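PDB 3LIU: putative cell adhesion protein from Parabacteroides distasonis, which probably serves as a fimbrillin-type building block of surface pili in a gut bacterium and so takes part in cell adhesion. Local coordinates for residues Val43-Val48 with Val95-Leu100; Val87-Ala92 with Thr107-Thr112; Asp226-Thr231 with Leu236-Gly241. All coordinates share one frame; numbering follows the deposited sequence. Where two conformers were deposited one is given.

Contact 1 (Val43-Val48 with Val95-Leu100); sequences VNTLTV and VIQTEL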
loop_
_atom_site.group_PDB
_atom_site.type_symbol
_atom_site.label_atom_id
_atom_site.label_comp_id
_atom_site.label_asym_id
_atom_site.label_seq_id
_atom_site.Cartn_x
_atom_site.Cartn_y
_atom_site.Cartn_z
ATOM N N VAL A 43 -5.710 4.103 -14.602
ATOM C CA VAL A 43 -7.094 4.028 -14.198
ATOM C C VAL A 43 -7.813 3.325 -15.299
ATOM O O VAL A 43 -8.068 3.892 -16.351
ATOM C CB VAL A 43 -7.659 5.423 -13.971
ATOM C CG1 VAL A 43 -9.152 5.371 -13.748
ATOM C CG2 VAL A 43 -6.880 6.088 -12.787
ATOM N N ASN A 44 -8.116 2.060 -15.089
ATOM C CA ASN A 44 -8.747 1.242 -16.139
ATOM C C ASN A 44 -10.264 1.163 -15.985
ATOM O O ASN A 44 -11.018 1.264 -16.937
ATOM C CB ASN A 44 -8.159 -0.156 -16.044
ATOM C CG ASN A 44 -6.691 -0.157 -16.248
ATOM O OD1 ASN A 44 -6.200 0.496 -17.155
ATOM N ND2 ASN A 44 -5.967 -0.903 -15.421
ATOM N N THR A 45 -10.714 0.984 -14.751
ATOM C CA THR A 45 -12.147 0.906 -14.464
ATOM C C THR A 45 -12.429 1.862 -13.333
ATOM O O THR A 45 -11.549 2.108 -12.500
ATOM C CB THR A 45 -12.620 -0.519 -14.034
ATOM O OG1 THR A 45 -11.989 -0.888 -12.801
ATOM C CG2 THR A 45 -12.347 -1.594 -15.111
ATOM N N LEU A 46 -13.655 2.375 -13.311
ATOM C CA LEU A 46 -14.185 3.126 -12.172
ATOM C C LEU A 46 -15.479 2.506 -11.663
ATOM O O LEU A 46 -16.426 2.243 -12.439
ATOM C CB LEU A 46 -14.440 4.583 -12.539
ATOM C CG LEU A 46 -13.143 5.335 -12.837
ATOM C CD1 LEU A 46 -13.498 6.710 -13.391
ATOM C CD2 LEU A 46 -12.297 5.485 -11.597
ATOM N N THR A 47 -15.509 2.263 -10.356
ATOM C CA THR A 47 -16.733 1.861 -9.665
ATOM C C THR A 47 -17.201 3.033 -8.853
ATOM O O THR A 47 -16.446 3.566 -8.050
ATOM C CB THR A 47 -16.494 0.659 -8.734
ATOM O OG1 THR A 47 -15.988 -0.434 -9.502
ATOM C CG2 THR A 47 -17.787 0.227 -8.055
ATOM N N VAL A 48 -18.444 3.433 -9.063
ATOM C CA VAL A 48 -19.042 4.599 -8.424
ATOM C C VAL A 48 -20.211 4.129 -7.554
ATOM O O VAL A 48 -21.094 3.373 -7.997
ATOM C CB VAL A 48 -19.525 5.604 -9.479
ATOM C CG1 VAL A 48 -20.176 6.830 -8.826
ATOM C CG2 VAL A 48 -18.354 6.020 -10.423
ATOM N N VAL A 95 -14.356 -9.466 -8.556
ATOM C CA VAL A 95 -15.187 -9.922 -7.425
ATOM C C VAL A 95 -15.471 -8.738 -6.487
ATOM O O VAL A 95 -16.578 -8.638 -5.920
ATOM C CB VAL A 95 -14.523 -11.104 -6.651
ATOM C CG1 VAL A 95 -15.202 -11.387 -5.304
ATOM C CG2 VAL A 95 -14.524 -12.401 -7.502
ATOM N N ILE A 96 -14.511 -7.831 -6.342
ATOM C CA ILE A 96 -14.725 -6.630 -5.498
ATOM C C ILE A 96 -15.819 -5.727 -6.125
ATOM O O ILE A 96 -16.607 -5.116 -5.424
ATOM C CB ILE A 96 -13.417 -5.833 -5.267
ATOM C CG1 ILE A 96 -12.305 -6.720 -4.681
ATOM C CG2 ILE A 96 -13.647 -4.539 -4.379
ATOM C CD1 ILE A 96 -12.668 -7.458 -3.327
ATOM N N GLN A 97 -15.871 -5.657 -7.448
ATOM C CA GLN A 97 -16.893 -4.857 -8.119
ATOM C C GLN A 97 -18.298 -5.314 -7.717
ATOM O O GLN A 97 -19.161 -4.495 -7.484
ATOM C CB GLN A 97 -16.746 -4.918 -9.644
ATOM C CG GLN A 97 -15.468 -4.305 -10.207
ATOM C CD GLN A 97 -15.314 -4.589 -11.700
ATOM O OE1 GLN A 97 -16.291 -4.861 -12.384
ATOM N NE2 GLN A 97 -14.084 -4.583 -12.189
ATOM N N THR A 98 -18.487 -6.625 -7.569
ATOM C CA THR A 98 -19.757 -7.173 -7.190
ATOM C C THR A 98 -20.044 -6.945 -5.728
ATOM O O THR A 98 -21.175 -6.577 -5.351
ATOM C CB THR A 98 -19.818 -8.669 -7.503
ATOM O OG1 THR A 98 -19.684 -8.838 -8.909
ATOM C CG2 THR A 98 -21.166 -9.242 -7.062
ATOM N N GLU A 99 -19.033 -7.139 -4.896
ATOM C CA GLU A 99 -19.181 -6.834 -3.472
ATOM C C GLU A 99 -19.599 -5.374 -3.263
ATOM O O GLU A 99 -20.502 -5.090 -2.495
ATOM C CB GLU A 99 -17.881 -7.128 -2.717
ATOM C CG GLU A 99 -17.577 -8.618 -2.599
ATOM C CD GLU A 99 -16.305 -8.923 -1.809
ATOM O OE1 GLU A 99 -15.610 -8.008 -1.360
ATOM O OE2 GLU A 99 -15.987 -10.108 -1.632
ATOM N N LEU A 100 -18.945 -4.467 -3.983
ATOM C CA LEU A 100 -19.287 -3.072 -3.897
ATOM C C LEU A 100 -20.736 -2.857 -4.394
ATOM O O LEU A 100 -21.479 -2.079 -3.801
ATOM C CB LEU A 100 -18.267 -2.210 -4.666
ATOM C CG LEU A 100 -16.826 -2.066 -4.125
ATOM C CD1 LEU A 100 -15.946 -1.342 -5.196
ATOM C CD2 LEU A 100 -16.721 -1.362 -2.741
#
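Thr47, on the strand part of Val43-Val48, meets both Leu100 and Gln97 of the helix 95-100, and the two encounters illustrate how one threonine can divide its branches between apolar and polar surroundings. The apolar part is methyl against methyl: CG2 of Thr47 lies 3.7 Å from CD1 of Leu100. With CG2 anti to the backbone N and OG1 turned back beside it (chi1 -58°), the methyl is the branch presented to the leucine.

The remaining contacts involve polar residues but are van der Waals in kind. OG1 of Thr47 lies 4.0 Å from CG of Gln97, while the hydroxyl itself is hydrogen-bonded to Thr61 on the adjacent strand 57-66. The chain of Gln97, extended beyond CG, runs alongside the strand toward Thr45, bringing NE2 to 4.3 Å from OG1 of Thr45, and that amide instead bonds to the backbone O of Ala92, just before the helix. The Thr47 hydroxyl and Gln97 NE2 thus find their partners outside these two segments.

Strand and helix run nearly parallel, their short axes 9.6 Å apart and inclined by 17°. A short helix laid along one face of a beta-sheet, as here, forms part of the FimA-type fimbrillin domain, whose fold is akin to transthyretin.

Contact 2 (Val87-Ala92 with Thr107-Thr112); sequences VVVANA and TDFIET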
loop_
_atom_site.group_PDB
_atom_site.type_symbol
_atom_site.label_atom_id
_atom_site.label_comp_id
_atom_site.label_asym_id
_atom_site.label_seq_id
_atom_site.Cartn_x
_atom_site.Cartn_y
_atom_site.Cartn_z
ATOM N N VAL A 87 -18.770 7.961 -3.768
ATOM C CA VAL A 87 -17.383 7.543 -3.657
ATOM C C VAL A 87 -16.981 6.790 -4.936
ATOM O O VAL A 87 -17.776 6.065 -5.538
ATOM C CB VAL A 87 -17.127 6.716 -2.354
ATOM C CG1 VAL A 87 -18.161 5.585 -2.184
ATOM C CG2 VAL A 87 -15.688 6.163 -2.314
ATOM N N VAL A 88 -15.745 6.985 -5.361
ATOM C CA VAL A 88 -15.255 6.411 -6.576
ATOM C C VAL A 88 -14.085 5.523 -6.228
ATOM O O VAL A 88 -13.176 5.939 -5.497
ATOM C CB VAL A 88 -14.780 7.525 -7.522
ATOM C CG1 VAL A 88 -14.244 6.952 -8.852
ATOM C CG2 VAL A 88 -15.917 8.501 -7.751
ATOM N N VAL A 89 -14.098 4.311 -6.783
ATOM C CA VAL A 89 -13.017 3.370 -6.652
ATOM C C VAL A 89 -12.458 3.034 -8.033
ATOM O O VAL A 89 -13.171 2.582 -8.921
ATOM C CB VAL A 89 -13.477 2.048 -5.946
ATOM C CG1 VAL A 89 -12.296 1.002 -5.933
ATOM C CG2 VAL A 89 -13.961 2.334 -4.508
ATOM N N ALA A 90 -11.165 3.210 -8.211
ATOM C CA ALA A 90 -10.486 2.787 -9.447
ATOM C C ALA A 90 -9.925 1.390 -9.322
ATOM O O ALA A 90 -9.345 1.026 -8.286
ATOM C CB ALA A 90 -9.336 3.770 -9.821
ATOM N N ASN A 91 -10.068 0.630 -10.408
ATOM C CA ASN A 91 -9.350 -0.630 -10.618
ATOM C C ASN A 91 -9.757 -1.748 -9.633
ATOM O O ASN A 91 -8.949 -2.570 -9.250
ATOM C CB ASN A 91 -7.837 -0.388 -10.588
ATOM C CG ASN A 91 -7.376 0.586 -11.680
ATOM O OD1 ASN A 91 -7.918 0.584 -12.768
ATOM N ND2 ASN A 91 -6.411 1.458 -11.357
ATOM N N ALA A 92 -11.005 -1.742 -9.192
ATOM C CA ALA A 92 -11.492 -2.809 -8.329
ATOM C C ALA A 92 -11.443 -4.150 -9.058
ATOM O O ALA A 92 -11.884 -4.267 -10.221
ATOM C CB ALA A 92 -12.899 -2.512 -7.830
ATOM N N THR A 107 -21.091 3.210 4.419
ATOM C CA THR A 107 -20.108 2.557 5.302
ATOM C C THR A 107 -19.734 1.157 4.831
ATOM O O THR A 107 -18.549 0.868 4.771
ATOM C CB THR A 107 -20.574 2.451 6.726
ATOM O OG1 THR A 107 -20.893 3.758 7.178
ATOM C CG2 THR A 107 -19.483 1.842 7.642
ATOM N N ASP A 108 -20.719 0.293 4.531
ATOM C CA ASP A 108 -20.407 -1.051 3.985
ATOM C C ASP A 108 -19.614 -0.943 2.682
ATOM O O ASP A 108 -18.721 -1.743 2.443
ATOM C CB ASP A 108 -21.663 -1.921 3.770
ATOM C CG ASP A 108 -22.299 -2.348 5.105
ATOM O OD1 ASP A 108 -21.543 -2.912 5.882
ATOM O OD2 ASP A 108 -23.510 -2.120 5.393
ATOM N N PHE A 109 -19.908 0.077 1.871
ATOM C CA PHE A 109 -19.188 0.244 0.603
ATOM C C PHE A 109 -17.694 0.457 0.911
ATOM O O PHE A 109 -16.858 -0.315 0.483
ATOM C CB PHE A 109 -19.822 1.378 -0.222
ATOM C CG PHE A 109 -19.181 1.612 -1.565
ATOM C CD1 PHE A 109 -18.031 2.378 -1.681
ATOM C CD2 PHE A 109 -19.769 1.136 -2.708
ATOM C CE1 PHE A 109 -17.424 2.591 -2.927
ATOM C CE2 PHE A 109 -19.209 1.352 -3.936
ATOM C CZ PHE A 109 -18.016 2.082 -4.044
ATOM N N ILE A 110 -17.368 1.463 1.706
ATOM C CA ILE A 110 -15.968 1.888 1.866
ATOM C C ILE A 110 -15.176 0.873 2.730
ATOM O O ILE A 110 -13.956 0.752 2.601
ATOM C CB ILE A 110 -15.832 3.352 2.419
ATOM C CG1 ILE A 110 -16.241 3.428 3.891
ATOM C CG2 ILE A 110 -16.627 4.328 1.544
ATOM C CD1 ILE A 110 -16.009 4.869 4.550
ATOM N N GLU A 111 -15.892 0.154 3.596
ATOM C CA GLU A 111 -15.312 -0.944 4.408
ATOM C C GLU A 111 -15.100 -2.244 3.646
ATOM O O GLU A 111 -14.541 -3.178 4.221
ATOM C CB GLU A 111 -16.173 -1.223 5.651
ATOM C CG GLU A 111 -16.088 -0.124 6.717
ATOM C CD GLU A 111 -14.743 -0.187 7.482
ATOM O OE1 GLU A 111 -14.117 -1.274 7.631
ATOM O OE2 GLU A 111 -14.288 0.873 7.916
ATOM N N THR A 112 -15.547 -2.334 2.396
ATOM C CA THR A 112 -15.302 -3.499 1.585
ATOM C C THR A 112 -13.820 -3.916 1.593
ATOM O O THR A 112 -12.938 -3.092 1.441
ATOM C CB THR A 112 -15.764 -3.293 0.128
ATOM O OG1 THR A 112 -17.152 -3.015 0.125
ATOM C CG2 THR A 112 -15.540 -4.537 -0.685
#
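Val87 and Phe109 are modelled closer together than two carbons can sit: CG1 of Val87 lies 3.2 Å from CE1 of Phe109, a distance that must be treated as doubtful, the more so because the valine was deposited in two conformers. What survives this caution is the direction of the meeting. The side chain of Val87, from the strand 82-90, and that of Phe109, from the helix 106-110, come at each other from opposite directions, and the valine methyl approaches the ring obliquely.

Val89, two residues on and on the same side of the strand, gives the firmer account. Its CG2 lies 3.8 Å from CE1 of Phe109 and 4.1 Å from CZ of the same ring, the two side chains sliding past one another. Phe109 reaches this position because its CG stands anti to the backbone N (chi1 -178°), which carries the ring off the helix to the strand. Ile110 adds a looser apolar touch, its CG2 lying 4.2 Å from CG1 of Val87.

Around the pair, Leu100 and Ala103 pack on Phe109, and Val214 on Val89, so that ring and valine are surrounded by further residues of the same chain. All four residues that touch are buried and every contact is carbon to carbon. The chemistry implies a junction held by hydrophobic burial and shape, with no directional bond between strand and helix to fix its register.

Contact 3 (Asp226-Thr231 with Leu236-Gly241); sequences DFFGDT and LDYKVG
Phe227 and Tyr238 bring their rings together where a loop carrying a type II' beta turn, Phe228 to Thr231, folds back on the start of the strand 238-240. The pair is a worked example of aromatic packing that belongs to neither textbook class: the centroids of the Phe227 and Tyr238 rings are 4.6 Å apart, but the planes are inclined by 47°, an oblique pair that is neither stacked nor edge-to-face.

For the tyrosine ring, the arrangement is nonetheless well defined. CE2 of Phe227 stands 3.7 Å above the Tyr238 ring plane, over its centre, while CD2 of Phe227 is 3.6 Å from CE2 of Tyr238. The tyrosine CG sits beside its own backbone N (chi1 -75°), which swings the ring across to the loop. Phe228 comes to the rim of that ring, its CE2 near the Tyr238 plane in a looser contact.

Two backbone atoms lie at the edge of the Phe227 ring. The backbone O of Asp237 is near the Phe227 plane, 3.7 Å from CZ, and N of Tyr238 is in the plane, close to CE2. CB of Asp237 touches CE2 and CZ of Phe227 from above the ring plane, with its carboxylate turned to Gly234 N.

The tyrosine hydroxyl bonds to the backbone O of Glu291, tying this strand start to another loop. With an alanine here, the Phe227 ring would probably lose the face it rests on, and Glu291 O its phenol mate.

Within the turn, Phe228 O is gripped twice by Thr231: by N at 2.9 Å, and by OG1 at 2.7 Å, which meets a lone pair in the carbonyl plane at a C=O...O angle of 130°.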
loop_
_atom_site.group_PDB
_atom_site.type_symbol
_atom_site.label_atom_id
_atom_site.label_comp_id
_atom_site.label_asym_id
_atom_site.label_seq_id
_atom_site.Cartn_x
_atom_site.Cartn_y
_atom_site.Cartn_z
ATOM N N ASP A 226 -7.848 -3.459 11.184
ATOM C CA ASP A 226 -7.409 -4.016 12.445
ATOM C C ASP A 226 -7.333 -5.522 12.314
ATOM O O ASP A 226 -8.146 -6.130 11.620
ATOM C CB ASP A 226 -8.390 -3.688 13.560
ATOM C CG ASP A 226 -8.369 -2.263 13.953
ATOM O OD1 ASP A 226 -7.506 -1.498 13.516
ATOM O OD2 ASP A 226 -9.221 -1.903 14.745
ATOM N N PHE A 227 -6.369 -6.122 12.993
ATOM C CA PHE A 227 -6.197 -7.593 13.018
ATOM C C PHE A 227 -6.479 -8.116 14.412
ATOM O O PHE A 227 -6.397 -7.377 15.388
ATOM C CB PHE A 227 -4.780 -7.982 12.587
ATOM C CG PHE A 227 -4.575 -8.119 11.095
ATOM C CD1 PHE A 227 -5.184 -7.237 10.173
ATOM C CD2 PHE A 227 -3.684 -9.067 10.618
ATOM C CE1 PHE A 227 -4.909 -7.328 8.805
ATOM C CE2 PHE A 227 -3.395 -9.179 9.240
ATOM C CZ PHE A 227 -3.989 -8.329 8.334
ATOM N N PHE A 228 -6.808 -9.401 14.503
ATOM C CA PHE A 228 -7.151 -10.028 15.773
ATOM C C PHE A 228 -8.333 -9.315 16.476
ATOM O O PHE A 228 -9.259 -8.864 15.788
ATOM C CB PHE A 228 -5.888 -10.175 16.631
ATOM C CG PHE A 228 -4.853 -11.042 15.982
ATOM C CD1 PHE A 228 -5.075 -12.411 15.846
ATOM C CD2 PHE A 228 -3.725 -10.503 15.425
ATOM C CE1 PHE A 228 -4.159 -13.222 15.184
ATOM C CE2 PHE A 228 -2.785 -11.319 14.784
ATOM C CZ PHE A 228 -2.999 -12.664 14.668
ATOM N N GLY A 229 -8.317 -9.210 17.809
ATOM C CA GLY A 229 -9.471 -8.663 18.548
ATOM C C GLY A 229 -10.722 -9.399 18.139
ATOM O O GLY A 229 -10.715 -10.619 18.070
ATOM N N ASP A 230 -11.770 -8.670 17.772
ATOM C CA ASP A 230 -13.025 -9.297 17.311
ATOM C C ASP A 230 -13.165 -9.331 15.771
ATOM O O ASP A 230 -14.256 -9.606 15.229
ATOM C CB ASP A 230 -14.209 -8.538 17.898
ATOM C CG ASP A 230 -14.338 -7.119 17.339
ATOM O OD1 ASP A 230 -13.778 -6.822 16.249
ATOM O OD2 ASP A 230 -15.023 -6.295 17.987
ATOM N N THR A 231 -12.078 -9.036 15.069
ATOM C CA THR A 231 -12.069 -9.048 13.600
ATOM C C THR A 231 -11.861 -10.485 13.184
ATOM O O THR A 231 -11.612 -11.331 14.010
ATOM C CB THR A 231 -10.899 -8.227 13.039
ATOM O OG1 THR A 231 -9.665 -8.986 13.153
ATOM C CG2 THR A 231 -10.793 -6.908 13.804
ATOM N N LEU A 236 -2.757 -15.575 8.761
ATOM C CA LEU A 236 -2.761 -15.944 7.335
ATOM C C LEU A 236 -3.025 -14.698 6.438
ATOM O O LEU A 236 -2.750 -14.726 5.230
ATOM C CB LEU A 236 -3.812 -17.013 7.051
ATOM C CG LEU A 236 -3.554 -18.406 7.654
ATOM C CD1 LEU A 236 -4.799 -19.234 7.477
ATOM C CD2 LEU A 236 -2.367 -19.099 7.039
ATOM N N ASP A 237 -3.543 -13.630 7.054
ATOM C CA ASP A 237 -3.851 -12.350 6.382
ATOM C C ASP A 237 -2.686 -11.397 6.304
ATOM O O ASP A 237 -2.760 -10.415 5.578
ATOM C CB ASP A 237 -5.021 -11.668 7.075
ATOM C CG ASP A 237 -6.310 -12.481 6.959
ATOM O OD1 ASP A 237 -6.799 -12.593 5.818
ATOM O OD2 ASP A 237 -6.817 -12.965 7.988
ATOM N N TYR A 238 -1.638 -11.666 7.085
ATOM C CA TYR A 238 -0.314 -11.138 6.836
ATOM C C TYR A 238 0.329 -11.911 5.674
ATOM O O TYR A 238 0.191 -13.124 5.585
ATOM C CB TYR A 238 0.599 -11.257 8.081
ATOM C CG TYR A 238 0.334 -10.264 9.191
ATOM C CD1 TYR A 238 0.554 -8.906 8.992
ATOM C CD2 TYR A 238 -0.068 -10.677 10.464
ATOM C CE1 TYR A 238 0.365 -8.007 9.988
ATOM C CE2 TYR A 238 -0.270 -9.765 11.473
ATOM C CZ TYR A 238 -0.041 -8.410 11.210
ATOM O OH TYR A 238 -0.229 -7.453 12.155
ATOM N N LYS A 239 1.072 -11.204 4.818
ATOM C CA LYS A 239 1.723 -11.801 3.680
ATOM C C LYS A 239 3.234 -11.643 3.755
ATOM O O LYS A 239 3.739 -10.685 4.285
ATOM C CB LYS A 239 1.191 -11.203 2.361
ATOM C CG LYS A 239 -0.320 -11.142 2.208
ATOM C CD LYS A 239 -1.031 -12.503 2.371
ATOM C CE LYS A 239 -2.542 -12.354 2.431
ATOM N NZ LYS A 239 -3.248 -13.664 2.623
ATOM N N VAL A 240 3.948 -12.625 3.221
ATOM C CA VAL A 240 5.370 -12.728 3.392
ATOM C C VAL A 240 5.967 -13.313 2.113
ATOM O O VAL A 240 5.379 -14.215 1.477
ATOM C CB VAL A 240 5.779 -13.573 4.641
ATOM C CG1 VAL A 240 5.380 -15.088 4.510
ATOM C CG2 VAL A 240 7.250 -13.429 4.905
ATOM N N GLY A 241 7.152 -12.828 1.753
ATOM C CA GLY A 241 7.758 -13.168 0.455
ATOM C C GLY A 241 8.386 -14.551 0.340
ATOM O O GLY A 241 8.466 -15.133 -0.765
#

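Overall arrangement
Contacts 1 and 2 are neighbours, their centres 8 Å apart, and their segments alternate along the chain. Strands 45-52 and 82-90 pair antiparallel, and the helices 94-101 and 106-110, which follow the second strand in succession, pack back over the same side of that sheet. Leu100 joins the two by lying against Phe109 and Thr112. Contact 3 comes later in the sequence, centred about 24 Å from contact 1 and 20 Å from contact 2, and touches neither; it lies at the strand 238-240, in the other large sheet system. The first two contacts thus join those helices to those strands, while the third packs a loop on strand 238-240 of this putative fimbrial subunit.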